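Local coordinates for uncharacterized protein YLR301W (Saccharomyces cerevisiae, PDB 3RBY) that is of unknown function and not essential, but interacts with HRR25 and may interact with SEC72, at residues Leu47-Phe51 with Leu208-Gly212; Thr82-Asn87 with Asn186-Leu192; Cys107-Ala113 with Phe126-Pro132. All blocks are in the same frame, centred on the assembly; numbering follows the deposited sequence.

Contact 1 (Leu47-Phe51 with Leu208-Gly212); sequences LSFPF and LLSYG
An aromatic cluster of Phe49, Phe51 and Tyr211 joins the two beta sheets of the chain: the loop leading into strand 51-57 of one sheet meets strand 205-211, an outermost strand of the other. Both phenylalanines direct a ring edge at Tyr211. The Phe51 pair is T-shaped, with planes at 82° and centroids 5.3 Å apart, and Phe51 CE1 stands over one tyrosine face, 3.6 Å from Tyr211 CG and displaced toward the rim. Phe49 forms an offset edge-to-face pair at 83°, in which its CD1 comes within 3.8 Å of Tyr211 CZ at the phenol end. With CG opposite the backbone N about CA-CB (chi1 -179°), the tyrosine ring extends toward the loop, and its hydroxyl donates a hydrogen bond from Tyr211 OH to Ser48 O of 2.8 Å, tying the far end of the ring to the loop backbone. Between the two phenylalanines, Pro50 is the centre of an inverse gamma turn closed by Phe51 N to Phe49 O, 2.7 Å. Phe194 of strand 192-199 also meets the Phe51 ring. On the proline itself, CD of Pro50 rests 3.5 Å from Tyr211 CE2, while Phe51 CE2 reaches Leu209 CD1 at 3.9 Å.

Contact 2 (Thr82-Asn87 with Asn186-Leu192); sequences TNVYLN and NNTIEGL
A short helix, 82-86, that ends in a Schellman motif packs through Tyr85 and Leu86 against the connection between strands 176-183 and 192-199, which includes the 3-10 segment 189-191. The association is carried mainly by apolar packing and by close contacts with the loop backbone. Tyr85 CG lies trans to its own backbone N (chi1 -170°), and the ring extends from the helix into the loop. Leu192 CD2 covers one face in a CH-pi contact, 3.7 Å from the centroid of the Tyr85 ring and only 13° off its normal. At the ring edge, in plane, Tyr85 CE1 approaches Thr188 O at 3.4 Å. The phenol oxygen is hydrogen-bonded to the backbone carbonyl of Gln183, which holds the far end of the ring.

Leu86 meets Leu192 tip to tip, with 4.0 Å between the two CD1 atoms, and its CD1 also touches Ile189 CD1 at 3.8 Å. Its other branch lies against the loop backbone, Leu86 CD2 being 3.4 Å from Ile189 N. Near the helix end, Asn187 CA makes a CA-H...O contact of 3.3 Å with Tyr85 O. Asn87, with positive phi (61°), is the C-prime residue that turns the chain out of the helix. Around the contact, Thr82 rests on Trp53 and Ala54 of strand 51-57, while Tyr85 and Leu192 touch Ser182 of strand 176-183.

Contact 3 (Cys107-Ala113 with Phe126-Pro132); sequences CVEETGA and FREMWQP. Unlike the reference sequence in segment 126-132: Met129 (reference Leu).
Backbone pairing between Val108 and Trp130, Glu110 and Glu128, and Gly112 and Phe126 provides two hydrogen bonds at each pair, with Glu110 N to Glu128 O at 2.7 Å. Glu109-Met129 and Thr111-Arg127 are the intervening non-hydrogen-bonded pairs. The axes, 4.7 Å apart and at 162°, are those of antiparallel neighbours; consecutive in the chain, the strands form a beta hairpin, flanked by strands 96-102 and 4-12 within the larger sheet.

Among charged groups, Arg127 NH2 forms a salt bridge of 2.7 Å with Glu109 OE1, reaching that oxygen from above the carboxylate plane, 48° out of it. On the sheet face carrying Glu110, Glu128 and Trp130, Trp130 NE1 donates to the anti lone pair of Glu110 OE1 at 2.9 Å. Glu128 OE1 lies 3.4 Å from the same Glu110 OE1, a proximity of like charges probably eased by the salt bridge of Glu128 to Arg37. Glu110 OE2 is hydrogen-bonded to a bound triethylene glycol, probably a crystallisation additive.

In the packing, Phe126 CG sits between backbone N and carbonyl carbon (chi1 68°), laying the ring over Gly112, whose CA is 4.1 Å from the ring centroid in a CH-pi contact. On the face of Glu109 and Arg127, Met129 SD touches Glu109 CB at 3.6 Å.

Overall arrangement
Contacts 1 and 2 adjoin, with centres about 13 Å apart, and both join the larger sheet and its attached elements to the smaller one. Phe49 and Tyr211 of contact 1 pack on Ile189 and Leu192 of contact 2, so the two contacts share one packed region. Contact 1 is at the surface and is built mainly from ring edges on a tyrosine, with one hydrogen bond; contact 2 is partly buried and mainly apolar. Contact 3, whose centre is about 24 and 26 Å from those of contacts 1 and 2, lies wholly within the larger sheet. There, neighbouring strands pair through regular backbone hydrogen bonds, buried glutamates are part of the chemistry, and the second subunit packs alongside.

Contact 1 (Leu47-Phe51 with Leu208-Gly212)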
# COMPACT_ATOMS: atom_id res chain seq x y z
N LEU A 47 -9.92 -8.10 -22.97
CA LEU A 47 -8.59 -8.52 -23.41
C LEU A 47 -8.09 -7.68 -24.58
O LEU A 47 -6.88 -7.51 -24.75
CB LEU A 47 -8.57 -10.00 -23.81
CG LEU A 47 -8.58 -11.02 -22.68
CD1 LEU A 47 -8.93 -12.42 -23.21
CD2 LEU A 47 -7.23 -11.02 -21.95
N SER A 48 -9.02 -7.18 -25.38
CA SER A 48 -8.63 -6.36 -26.54
C SER A 48 -8.04 -5.02 -26.09
O SER A 48 -7.10 -4.52 -26.72
CB SER A 48 -9.81 -6.16 -27.50
OG SER A 48 -10.78 -5.28 -26.96
N PHE A 49 -8.56 -4.46 -25.00
CA PHE A 49 -8.03 -3.23 -24.41
C PHE A 49 -7.95 -3.35 -22.90
O PHE A 49 -8.83 -2.86 -22.18
CB PHE A 49 -8.95 -2.06 -24.76
CG PHE A 49 -8.39 -0.72 -24.38
CD1 PHE A 49 -7.22 -0.26 -24.98
CD2 PHE A 49 -9.03 0.08 -23.44
CE1 PHE A 49 -6.69 0.97 -24.64
CE2 PHE A 49 -8.51 1.32 -23.09
CZ PHE A 49 -7.34 1.77 -23.69
N PRO A 50 -6.91 -4.06 -22.44
CA PRO A 50 -6.77 -4.44 -21.03
C PRO A 50 -6.38 -3.27 -20.13
O PRO A 50 -5.38 -3.34 -19.42
CB PRO A 50 -5.63 -5.47 -21.07
CG PRO A 50 -4.82 -5.08 -22.25
CD PRO A 50 -5.80 -4.56 -23.27
N PHE A 51 -7.17 -2.21 -20.17
CA PHE A 51 -6.96 -1.06 -19.30
C PHE A 51 -8.29 -0.53 -18.82
O PHE A 51 -9.24 -0.42 -19.61
CB PHE A 51 -6.28 0.07 -20.07
CG PHE A 51 -4.96 -0.32 -20.67
CD1 PHE A 51 -4.88 -0.78 -21.98
CD2 PHE A 51 -3.80 -0.22 -19.93
CE1 PHE A 51 -3.66 -1.13 -22.53
CE2 PHE A 51 -2.58 -0.57 -20.47
CZ PHE A 51 -2.50 -1.03 -21.78
N LEU A 208 7.04 -4.70 -18.36
CA LEU A 208 5.98 -5.16 -17.47
C LEU A 208 4.67 -5.17 -18.24
O LEU A 208 3.72 -5.89 -17.89
CB LEU A 208 5.87 -4.23 -16.27
CG LEU A 208 7.12 -4.12 -15.41
CD1 LEU A 208 6.79 -3.41 -14.11
CD2 LEU A 208 7.74 -5.50 -15.14
N LEU A 209 4.62 -4.36 -19.28
CA LEU A 209 3.42 -4.17 -20.06
C LEU A 209 3.81 -3.50 -21.38
O LEU A 209 4.76 -2.71 -21.43
CB LEU A 209 2.44 -3.34 -19.25
CG LEU A 209 1.32 -2.50 -19.85
CD1 LEU A 209 0.67 -1.77 -18.70
CD2 LEU A 209 1.85 -1.50 -20.86
N SER A 210 3.12 -3.89 -22.44
CA SER A 210 3.42 -3.42 -23.78
C SER A 210 2.21 -3.64 -24.68
O SER A 210 1.88 -4.78 -25.02
CB SER A 210 4.64 -4.15 -24.34
OG SER A 210 4.80 -3.88 -25.73
N TYR A 211 1.55 -2.55 -25.04
CA TYR A 211 0.32 -2.61 -25.80
C TYR A 211 0.44 -1.77 -27.07
O TYR A 211 0.83 -0.60 -27.01
CB TYR A 211 -0.83 -2.08 -24.95
CG TYR A 211 -2.15 -2.13 -25.66
CD1 TYR A 211 -2.54 -1.10 -26.50
CD2 TYR A 211 -3.02 -3.21 -25.50
CE1 TYR A 211 -3.75 -1.13 -27.16
CE2 TYR A 211 -4.25 -3.25 -26.16
CZ TYR A 211 -4.61 -2.20 -26.99
OH TYR A 211 -5.83 -2.22 -27.65
N GLY A 212 0.12 -2.38 -28.21
CA GLY A 212 0.09 -1.64 -29.46
C GLY A 212 1.17 -2.10 -30.43
O GLY A 212 2.16 -2.73 -30.03

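Contact 2 (Thr82-Asn87 with Asn186-Leu192)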
# COMPACT_ATOMS: atom_id res chain seq x y z
N THR A 82 -8.02 8.21 -22.89
CA THR A 82 -8.50 7.15 -23.77
C THR A 82 -10.02 7.17 -23.93
O THR A 82 -10.56 6.73 -24.95
CB THR A 82 -8.03 5.75 -23.32
OG1 THR A 82 -8.45 5.51 -21.96
CG2 THR A 82 -6.51 5.62 -23.44
N ASN A 83 -10.72 7.71 -22.94
CA ASN A 83 -12.16 7.91 -23.09
C ASN A 83 -12.46 8.79 -24.29
O ASN A 83 -13.18 8.38 -25.20
CB ASN A 83 -12.78 8.53 -21.83
CG ASN A 83 -12.75 7.58 -20.63
OD1 ASN A 83 -12.68 6.35 -20.78
ND2 ASN A 83 -12.82 8.16 -19.43
N VAL A 84 -11.92 10.00 -24.31
CA VAL A 84 -12.18 10.89 -25.43
C VAL A 84 -11.56 10.35 -26.71
O VAL A 84 -12.13 10.48 -27.79
CB VAL A 84 -11.75 12.37 -25.19
CG1 VAL A 84 -11.58 12.67 -23.70
CG2 VAL A 84 -10.49 12.70 -25.97
N TYR A 85 -10.39 9.74 -26.60
CA TYR A 85 -9.76 9.17 -27.78
C TYR A 85 -10.67 8.14 -28.43
O TYR A 85 -10.86 8.15 -29.63
CB TYR A 85 -8.43 8.50 -27.43
CG TYR A 85 -7.63 8.10 -28.65
CD1 TYR A 85 -7.82 6.87 -29.25
CD2 TYR A 85 -6.69 8.97 -29.19
CE1 TYR A 85 -7.08 6.50 -30.37
CE2 TYR A 85 -5.94 8.61 -30.31
CZ TYR A 85 -6.14 7.38 -30.89
OH TYR A 85 -5.40 7.03 -31.99
N LEU A 86 -11.21 7.24 -27.60
CA LEU A 86 -12.00 6.12 -28.07
C LEU A 86 -13.50 6.41 -28.08
O LEU A 86 -14.31 5.53 -28.40
CB LEU A 86 -11.73 4.88 -27.22
CG LEU A 86 -10.33 4.28 -27.33
CD1 LEU A 86 -10.15 3.11 -26.35
CD2 LEU A 86 -10.04 3.84 -28.76
N ASN A 87 -13.88 7.64 -27.73
CA ASN A 87 -15.29 8.04 -27.75
C ASN A 87 -16.17 7.22 -26.80
O ASN A 87 -17.33 6.94 -27.11
CB ASN A 87 -15.86 7.95 -29.17
CG ASN A 87 -15.13 8.85 -30.15
OD1 ASN A 87 -14.30 8.40 -30.94
ND2 ASN A 87 -15.45 10.14 -30.11
N ASN A 186 -7.10 9.19 -35.44
CA ASN A 186 -7.63 7.86 -35.17
C ASN A 186 -8.41 7.79 -33.86
O ASN A 186 -7.97 8.32 -32.84
CB ASN A 186 -6.50 6.82 -35.16
CG ASN A 186 -7.02 5.40 -35.22
OD1 ASN A 186 -6.37 4.51 -35.77
ND2 ASN A 186 -8.20 5.17 -34.65
N ASN A 187 -9.57 7.15 -33.90
CA ASN A 187 -10.41 7.00 -32.72
C ASN A 187 -10.59 5.54 -32.34
O ASN A 187 -11.52 5.18 -31.62
CB ASN A 187 -11.77 7.66 -32.95
CG ASN A 187 -12.26 7.52 -34.37
OD1 ASN A 187 -13.15 8.25 -34.82
ND2 ASN A 187 -11.69 6.56 -35.10
N THR A 188 -9.69 4.69 -32.84
CA THR A 188 -9.74 3.27 -32.56
C THR A 188 -8.56 2.77 -31.71
O THR A 188 -7.47 3.36 -31.71
CB THR A 188 -9.81 2.41 -33.86
OG1 THR A 188 -8.49 1.99 -34.23
CG2 THR A 188 -10.47 3.18 -35.01
N ILE A 189 -8.81 1.67 -31.01
CA ILE A 189 -7.83 0.97 -30.20
C ILE A 189 -6.56 0.68 -30.99
O ILE A 189 -5.49 0.41 -30.42
CB ILE A 189 -8.45 -0.36 -29.73
CG1 ILE A 189 -8.83 -0.28 -28.25
CG2 ILE A 189 -7.55 -1.56 -30.06
CD1 ILE A 189 -10.33 -0.25 -28.01
N GLU A 190 -6.69 0.74 -32.30
CA GLU A 190 -5.58 0.44 -33.19
C GLU A 190 -4.57 1.59 -33.16
O GLU A 190 -3.39 1.43 -33.48
CB GLU A 190 -6.12 0.21 -34.61
CG GLU A 190 -5.43 -0.92 -35.34
CD GLU A 190 -5.32 -2.15 -34.47
OE1 GLU A 190 -6.38 -2.73 -34.14
OE2 GLU A 190 -4.17 -2.52 -34.10
N GLY A 191 -5.06 2.76 -32.75
CA GLY A 191 -4.22 3.93 -32.68
C GLY A 191 -3.46 4.11 -31.37
O GLY A 191 -2.74 5.09 -31.23
N LEU A 192 -3.61 3.17 -30.43
CA LEU A 192 -2.93 3.32 -29.12
C LEU A 192 -1.71 2.42 -28.89
O LEU A 192 -1.67 1.26 -29.31
CB LEU A 192 -3.92 3.15 -27.98
CG LEU A 192 -5.12 4.10 -28.03
CD1 LEU A 192 -6.22 3.66 -27.07
CD2 LEU A 192 -4.70 5.55 -27.77

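Contact 3 (Cys107-Ala113 with Phe126-Pro132)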
# COMPACT_ATOMS: atom_id res chain seq x y z
N CYS A 107 0.30 7.74 2.87
CA CYS A 107 -0.55 7.60 1.68
C CYS A 107 -1.30 8.90 1.42
O CYS A 107 -1.26 9.82 2.26
CB CYS A 107 -1.57 6.48 1.86
SG CYS A 107 -0.85 4.85 1.69
N VAL A 108 -2.00 8.95 0.29
CA VAL A 108 -2.63 10.19 -0.17
C VAL A 108 -4.02 9.91 -0.70
O VAL A 108 -4.20 9.14 -1.66
CB VAL A 108 -1.82 10.86 -1.30
CG1 VAL A 108 -2.43 12.22 -1.67
CG2 VAL A 108 -0.35 11.01 -0.90
N GLU A 109 -5.02 10.55 -0.09
CA GLU A 109 -6.40 10.38 -0.55
C GLU A 109 -6.72 11.39 -1.66
O GLU A 109 -6.66 12.61 -1.44
CB GLU A 109 -7.39 10.57 0.61
CG GLU A 109 -8.86 10.56 0.17
CD GLU A 109 -9.81 11.03 1.26
OE1 GLU A 109 -10.56 10.18 1.80
OE2 GLU A 109 -9.82 12.24 1.58
N GLU A 110 -7.06 10.88 -2.85
CA GLU A 110 -7.56 11.74 -3.92
C GLU A 110 -9.09 11.65 -3.98
O GLU A 110 -9.65 10.56 -4.03
CB GLU A 110 -6.98 11.33 -5.29
CG GLU A 110 -7.62 12.06 -6.46
CD GLU A 110 -7.36 11.38 -7.80
OE1 GLU A 110 -6.71 10.30 -7.83
OE2 GLU A 110 -7.82 11.92 -8.84
N THR A 111 -9.75 12.81 -3.98
CA THR A 111 -11.21 12.84 -4.09
C THR A 111 -11.64 13.81 -5.17
O THR A 111 -10.87 14.69 -5.58
CB THR A 111 -11.87 13.26 -2.77
OG1 THR A 111 -11.37 14.54 -2.37
CG2 THR A 111 -11.58 12.23 -1.70
N GLY A 112 -12.88 13.65 -5.63
CA GLY A 112 -13.45 14.56 -6.60
C GLY A 112 -14.82 14.13 -7.11
O GLY A 112 -15.34 13.08 -6.73
N ALA A 113 -15.39 14.96 -7.98
CA ALA A 113 -16.65 14.64 -8.64
C ALA A 113 -16.42 14.56 -10.15
O ALA A 113 -15.44 15.09 -10.68
CB ALA A 113 -17.70 15.70 -8.32
N PHE A 126 -15.97 10.46 -6.46
CA PHE A 126 -15.07 9.31 -6.40
C PHE A 126 -13.97 9.52 -5.36
O PHE A 126 -13.71 10.65 -4.92
CB PHE A 126 -14.42 9.04 -7.77
CG PHE A 126 -13.45 10.11 -8.21
CD1 PHE A 126 -13.87 11.20 -8.96
CD2 PHE A 126 -12.10 10.01 -7.87
CE1 PHE A 126 -12.97 12.19 -9.37
CE2 PHE A 126 -11.19 10.99 -8.28
CZ PHE A 126 -11.63 12.08 -9.03
N ARG A 127 -13.34 8.41 -4.99
CA ARG A 127 -12.17 8.46 -4.13
C ARG A 127 -11.13 7.44 -4.57
O ARG A 127 -11.46 6.32 -4.94
CB ARG A 127 -12.51 8.26 -2.65
CG ARG A 127 -11.30 7.83 -1.83
CD ARG A 127 -11.54 7.95 -0.34
NE ARG A 127 -12.91 7.63 0.02
CZ ARG A 127 -13.66 8.39 0.80
NH1 ARG A 127 -14.91 8.03 1.08
NH2 ARG A 127 -13.15 9.51 1.31
N GLU A 128 -9.88 7.85 -4.52
CA GLU A 128 -8.78 6.97 -4.84
C GLU A 128 -7.72 7.11 -3.79
O GLU A 128 -7.39 8.22 -3.38
CB GLU A 128 -8.21 7.32 -6.22
CG GLU A 128 -9.05 6.75 -7.32
CD GLU A 128 -8.76 7.36 -8.66
OE1 GLU A 128 -9.33 8.44 -8.93
OE2 GLU A 128 -7.97 6.78 -9.44
N MET A 129 -7.21 5.97 -3.33
CA MET A 129 -6.14 5.97 -2.35
C MET A 129 -4.82 5.65 -3.04
O MET A 129 -4.73 4.70 -3.84
CB MET A 129 -6.44 4.97 -1.25
CG MET A 129 -6.26 5.52 0.16
SD MET A 129 -7.25 6.99 0.44
CE MET A 129 -8.76 6.42 -0.28
N TRP A 130 -3.79 6.43 -2.71
CA TRP A 130 -2.50 6.32 -3.38
C TRP A 130 -1.35 6.06 -2.43
O TRP A 130 -1.22 6.72 -1.39
CB TRP A 130 -2.17 7.59 -4.19
CG TRP A 130 -3.13 7.83 -5.29
CD1 TRP A 130 -4.27 8.58 -5.23
CD2 TRP A 130 -3.07 7.30 -6.63
NE1 TRP A 130 -4.91 8.57 -6.45
CE2 TRP A 130 -4.20 7.79 -7.32
CE3 TRP A 130 -2.16 6.48 -7.30
CZ2 TRP A 130 -4.45 7.47 -8.66
CZ3 TRP A 130 -2.41 6.16 -8.62
CH2 TRP A 130 -3.55 6.66 -9.29
N GLN A 131 -0.49 5.13 -2.85
CA GLN A 131 0.70 4.78 -2.12
C GLN A 131 1.96 5.32 -2.83
O GLN A 131 2.31 4.85 -3.92
CB GLN A 131 0.81 3.26 -1.97
CG GLN A 131 2.12 2.84 -1.30
CD GLN A 131 2.15 3.23 0.16
OE1 GLN A 131 1.43 2.64 0.98
NE2 GLN A 131 2.97 4.24 0.50
N PRO A 132 2.63 6.31 -2.23
CA PRO A 132 3.92 6.73 -2.77
C PRO A 132 4.91 5.60 -2.60
O PRO A 132 4.98 4.96 -1.53
CB PRO A 132 4.32 7.92 -1.88
CG PRO A 132 3.02 8.37 -1.22
CD PRO A 132 2.20 7.12 -1.07